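Local coordinates for protein phosphoribosylglycinamide synthetase (Anaerococcus prevotii, PDB 4DIM) that probably binds ATP and a metal ion and acts as a ligase of the ATP-grasp type, at residues Lys164-Glu167 and Glu168-Asp171; Glu115-Lys119 and Tyr120-Thr124. All coordinates share one frame; numbering follows the deposited sequence.

Contact 1. Residues Lys164-Glu167 and Glu168-Asp171; sequences KKEE and EAID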
loop_
_atom_site.group_PDB
_atom_site.type_symbol
_atom_site.label_atom_id
_atom_site.label_comp_id
_atom_site.label_asym_id
_atom_site.label_seq_id
_atom_site.Cartn_x
_atom_site.Cartn_y
_atom_site.Cartn_z
ATOM N N LYS A 164 9.118 -26.453 -11.504
ATOM C CA LYS A 164 8.411 -27.495 -10.748
ATOM C C LYS A 164 9.394 -28.601 -10.304
ATOM O O LYS A 164 9.338 -29.034 -9.148
ATOM C CB LYS A 164 7.273 -28.091 -11.599
ATOM C CG LYS A 164 6.185 -27.089 -12.015
ATOM C CD LYS A 164 5.415 -27.565 -13.247
ATOM C CE LYS A 164 4.466 -26.513 -13.769
ATOM N NZ LYS A 164 3.656 -27.021 -14.910
ATOM N N LYS A 165 10.311 -29.017 -11.224
ATOM C CA LYS A 165 11.336 -30.058 -10.992
ATOM C C LYS A 165 12.783 -29.571 -11.369
ATOM O O LYS A 165 12.955 -28.671 -12.192
ATOM C CB LYS A 165 10.988 -31.349 -11.786
ATOM C CG LYS A 165 10.763 -31.135 -13.294
ATOM C CD LYS A 165 11.090 -32.376 -14.142
ATOM C CE LYS A 165 11.111 -32.088 -15.633
ATOM N NZ LYS A 165 9.764 -31.803 -16.197
ATOM N N GLU A 166 13.809 -30.235 -10.781
ATOM C CA GLU A 166 15.271 -29.996 -10.960
ATOM C C GLU A 166 15.726 -29.748 -12.414
ATOM O O GLU A 166 16.657 -28.969 -12.642
ATOM C CB GLU A 166 16.062 -31.230 -10.445
ATOM C CG GLU A 166 17.514 -30.963 -10.097
ATOM C CD GLU A 166 17.675 -30.023 -8.923
ATOM O OE1 GLU A 166 18.183 -28.901 -9.140
ATOM O OE2 GLU A 166 17.214 -30.368 -7.810
ATOM N N GLU A 167 15.112 -30.449 -13.383
ATOM C CA GLU A 167 15.473 -30.324 -14.801
ATOM C C GLU A 167 15.011 -28.976 -15.373
ATOM O O GLU A 167 15.637 -28.487 -16.303
ATOM C CB GLU A 167 14.916 -31.500 -15.623
ATOM C CG GLU A 167 15.723 -32.780 -15.454
ATOM C CD GLU A 167 15.821 -33.302 -14.031
ATOM O OE1 GLU A 167 14.806 -33.235 -13.299
ATOM O OE2 GLU A 167 16.930 -33.730 -13.634
ATOM N N GLU A 168 13.950 -28.370 -14.809
ATOM C CA GLU A 168 13.479 -27.038 -15.211
ATOM C C GLU A 168 14.332 -25.926 -14.499
ATOM O O GLU A 168 14.414 -24.812 -15.022
ATOM C CB GLU A 168 11.969 -26.862 -14.911
ATOM C CG GLU A 168 11.048 -27.668 -15.818
ATOM C CD GLU A 168 9.575 -27.674 -15.433
ATOM O OE1 GLU A 168 9.112 -28.695 -14.872
ATOM O OE2 GLU A 168 8.875 -26.677 -15.727
ATOM N N ALA A 169 14.979 -26.255 -13.325
ATOM C CA ALA A 169 15.823 -25.348 -12.514
ATOM C C ALA A 169 17.174 -25.055 -13.159
ATOM O O ALA A 169 17.596 -23.901 -13.164
ATOM C CB ALA A 169 16.060 -25.934 -11.127
ATOM N N ILE A 170 17.887 -26.094 -13.646
ATOM C CA ILE A 170 19.171 -25.892 -14.339
ATOM C C ILE A 170 18.870 -25.247 -15.697
ATOM O O ILE A 170 19.552 -24.301 -16.079
ATOM C CB ILE A 170 20.018 -27.190 -14.470
ATOM C CG1 ILE A 170 19.363 -28.268 -15.394
ATOM C CG2 ILE A 170 20.309 -27.755 -13.077
ATOM C CD1 ILE A 170 19.807 -28.251 -16.931
ATOM N N ASP A 171 17.791 -25.712 -16.374
ATOM C CA ASP A 171 17.335 -25.206 -17.673
ATOM C C ASP A 171 16.967 -23.733 -17.547
ATOM O O ASP A 171 17.165 -22.966 -18.493
ATOM C CB ASP A 171 16.135 -26.047 -18.171
ATOM C CG ASP A 171 15.698 -25.825 -19.608
ATOM O OD1 ASP A 171 15.159 -24.731 -19.903
ATOM O OD2 ASP A 171 15.800 -26.783 -20.412
#

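Contact 2. Residues Glu115-Lys119 and Tyr120-Thr124; sequences EAFKK and YNVNT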
loop_
_atom_site.group_PDB
_atom_site.type_symbol
_atom_site.label_atom_id
_atom_site.label_comp_id
_atom_site.label_asym_id
_atom_site.label_seq_id
_atom_site.Cartn_x
_atom_site.Cartn_y
_atom_site.Cartn_z
ATOM N N GLU A 115 17.127 -10.793 4.380
ATOM C CA GLU A 115 18.273 -11.061 5.243
ATOM C C GLU A 115 17.836 -10.883 6.712
ATOM O O GLU A 115 18.221 -11.656 7.586
ATOM C CB GLU A 115 19.441 -10.116 4.880
ATOM C CG GLU A 115 20.775 -10.508 5.501
ATOM C CD GLU A 115 21.900 -9.495 5.363
ATOM O OE1 GLU A 115 21.634 -8.277 5.496
ATOM O OE2 GLU A 115 23.062 -9.929 5.185
ATOM N N ALA A 116 17.035 -9.851 6.964
ATOM C CA ALA A 116 16.480 -9.573 8.277
ATOM C C ALA A 116 15.474 -10.635 8.654
ATOM O O ALA A 116 15.459 -11.096 9.784
ATOM C CB ALA A 116 15.821 -8.204 8.281
ATOM N N PHE A 117 14.634 -11.023 7.721
ATOM C CA PHE A 117 13.650 -12.067 7.958
ATOM C C PHE A 117 14.307 -13.404 8.255
ATOM O O PHE A 117 13.760 -14.115 9.083
ATOM C CB PHE A 117 12.697 -12.176 6.761
ATOM C CG PHE A 117 11.765 -10.997 6.528
ATOM C CD1 PHE A 117 11.674 -9.955 7.452
ATOM C CD2 PHE A 117 10.856 -11.007 5.476
ATOM C CE1 PHE A 117 10.749 -8.912 7.267
ATOM C CE2 PHE A 117 9.921 -9.994 5.329
ATOM C CZ PHE A 117 9.886 -8.944 6.210
ATOM N N LYS A 118 15.489 -13.758 7.679
ATOM C CA LYS A 118 16.093 -15.041 8.092
ATOM C C LYS A 118 16.622 -14.922 9.524
ATOM O O LYS A 118 16.376 -15.819 10.335
ATOM C CB LYS A 118 17.210 -15.556 7.127
ATOM C CG LYS A 118 18.432 -14.650 6.927
ATOM C CD LYS A 118 19.698 -15.413 6.475
ATOM C CE LYS A 118 19.541 -16.398 5.322
ATOM N NZ LYS A 118 20.863 -16.935 4.863
ATOM N N LYS A 119 17.257 -13.775 9.840
ATOM C CA LYS A 119 17.889 -13.460 11.125
ATOM C C LYS A 119 16.875 -13.462 12.274
ATOM O O LYS A 119 17.131 -14.035 13.335
ATOM C CB LYS A 119 18.565 -12.078 11.031
ATOM C CG LYS A 119 19.318 -11.662 12.267
ATOM C CD LYS A 119 19.683 -10.187 12.243
ATOM C CE LYS A 119 20.219 -9.759 13.590
ATOM N NZ LYS A 119 20.608 -8.329 13.594
ATOM N N TYR A 120 15.740 -12.795 12.046
ATOM C CA TYR A 120 14.632 -12.666 12.999
ATOM C C TYR A 120 13.552 -13.743 12.787
ATOM O O TYR A 120 12.569 -13.766 13.543
ATOM C CB TYR A 120 14.026 -11.250 12.933
ATOM C CG TYR A 120 14.943 -10.223 13.559
ATOM C CD1 TYR A 120 15.058 -10.117 14.939
ATOM C CD2 TYR A 120 15.812 -9.470 12.782
ATOM C CE1 TYR A 120 15.980 -9.257 15.528
ATOM C CE2 TYR A 120 16.652 -8.522 13.356
ATOM C CZ TYR A 120 16.767 -8.450 14.735
ATOM O OH TYR A 120 17.666 -7.614 15.354
ATOM N N ASN A 121 13.774 -14.683 11.836
ATOM C CA ASN A 121 12.907 -15.831 11.608
ATOM C C ASN A 121 11.469 -15.409 11.297
ATOM O O ASN A 121 10.521 -15.778 11.996
ATOM C CB ASN A 121 12.949 -16.784 12.839
ATOM C CG ASN A 121 12.269 -18.117 12.599
ATOM O OD1 ASN A 121 12.157 -18.606 11.472
ATOM N ND2 ASN A 121 11.774 -18.722 13.630
ATOM N N VAL A 122 11.323 -14.628 10.254
ATOM C CA VAL A 122 10.022 -14.176 9.761
ATOM C C VAL A 122 9.689 -15.010 8.547
ATOM O O VAL A 122 10.544 -15.187 7.695
ATOM C CB VAL A 122 10.054 -12.654 9.448
ATOM C CG1 VAL A 122 8.826 -12.210 8.640
ATOM C CG2 VAL A 122 10.163 -11.850 10.748
ATOM N N ASN A 123 8.464 -15.522 8.469
ATOM C CA ASN A 123 7.995 -16.318 7.337
ATOM C C ASN A 123 7.967 -15.490 6.113
ATOM O O ASN A 123 7.293 -14.450 6.066
ATOM C CB ASN A 123 6.592 -16.871 7.553
ATOM C CG ASN A 123 6.452 -17.895 8.619
ATOM O OD1 ASN A 123 7.431 -18.398 9.166
ATOM N ND2 ASN A 123 5.217 -18.196 8.946
ATOM N N THR A 124 8.728 -15.933 5.133
ATOM C CA THR A 124 8.830 -15.283 3.844
ATOM C C THR A 124 9.407 -16.299 2.835
ATOM O O THR A 124 10.046 -17.275 3.263
ATOM C CB THR A 124 9.746 -14.049 4.005
ATOM O OG1 THR A 124 9.546 -13.166 2.894
ATOM C CG2 THR A 124 11.258 -14.457 4.157
#

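Contact 1. Residues Lys164-Glu167 and Glu168-Asp171
Lys165 and Glu168 meet through their charged ends in a weak salt bridge. NZ of Lys165 lies 3.4 Å from OE1 of Glu168. The two side chains cross at about a right angle. The lysine starts with CG set between its own backbone N and carbonyl carbon (chi1 54°) and bends again at chi4 (-70°), and this second turn brings NZ back to the carboxylate. The same oxygen, OE1 of Glu168, also sits 3.3 Å from CG of Lys165, against the aliphatic part of the chain. The glutamate reaches out extended beyond CG. Lys164 adds a looser contact, with its CB 3.8 Å from OE1 of Glu168. Its NZ remains apart from the carboxylate, though its charge would probably still favour the ionised glutamate.

The backbone places this pair. Lys165 O accepts from Glu168 N at 2.8 Å. It also takes a weak bond from Ala169 N, so two amides share one carbonyl. One residue on, Ile170 N donates to Glu166 O at 3.3 Å in a much straighter bond of 163°. Glu166 O also receives a weak bond from Ala169 N, whose CB packs against that oxygen.

Further out, Glu166 touches Leu140 and Ile170 touches Glu133, both on helix 133-141. The lysine and glutamate of the salt bridge lie at the surface. The arrangement is that of a first helical turn, where strand 161-163 passes through a short link into helix 166-179 of the ATP-grasp region.

Contact 2. Residues Glu115-Lys119 and Tyr120-Thr124
Phe117 offers one ring face to Val122. CG1 of Val122 stands 3.8 Å from the ring centroid, 9° off the normal, in a CH-pi contact. This methyl is anti to the valine's backbone N (chi1 167°), which sets it over the ring centre. Thr124 crosses the phenylalanine at about a right angle, its CB 3.6 Å from CD2 of Phe117. OG1 of Thr124 lies at the ring edge, in plane, and is hydrogen-bonded to Ile273 O and Lys114 NZ. Ala249 and Leu253 of helix 236-253 also touch Phe117.

On the outer side, Lys119 runs extended alongside Tyr120, its CD 3.6 Å from CE2 of Tyr120. The helix ends in a Schellman motif. Asn121 has positive phi, Val122 N returns to Phe117 O at 2.8 Å, and Asn121 N gives a weak bond to Lys118 O. Separately, Tyr120 N makes the ordinary helical bond to Ala116 O, also 2.8 Å.

Trimming Phe117 to an alanine would probably open a gap beneath Val122 and leave CB of Thr124 without the ring it packs on. The contact thus pairs an apolar core with backbone bonds that satisfy Ala116 O and Phe117 O, with a weak bond to Lys118 O.

Overall arrangement
Contact 2 comes first along the chain. It closes the C-terminal end of helix 110-120 and turns the chain toward strand 127-128. Helix 133-141 and strands 147-150 and 161-163 follow. Contact 1 then opens helix 166-179, directly after strand 161-163. The two contacts are in series and neither nest nor cross. The centres of contact 1 and contact 2 are about 26 Å apart. The nearest atoms of contact 1 and contact 2 are about 17 Å apart, so they do not touch. Contact 2 ties its helix end to helix 236-253 and strand 270-277. Contact 1 lies farther from the centre of the chain, where its helix packs on helix 133-141. Both belong to the ATP-grasp part of the chain.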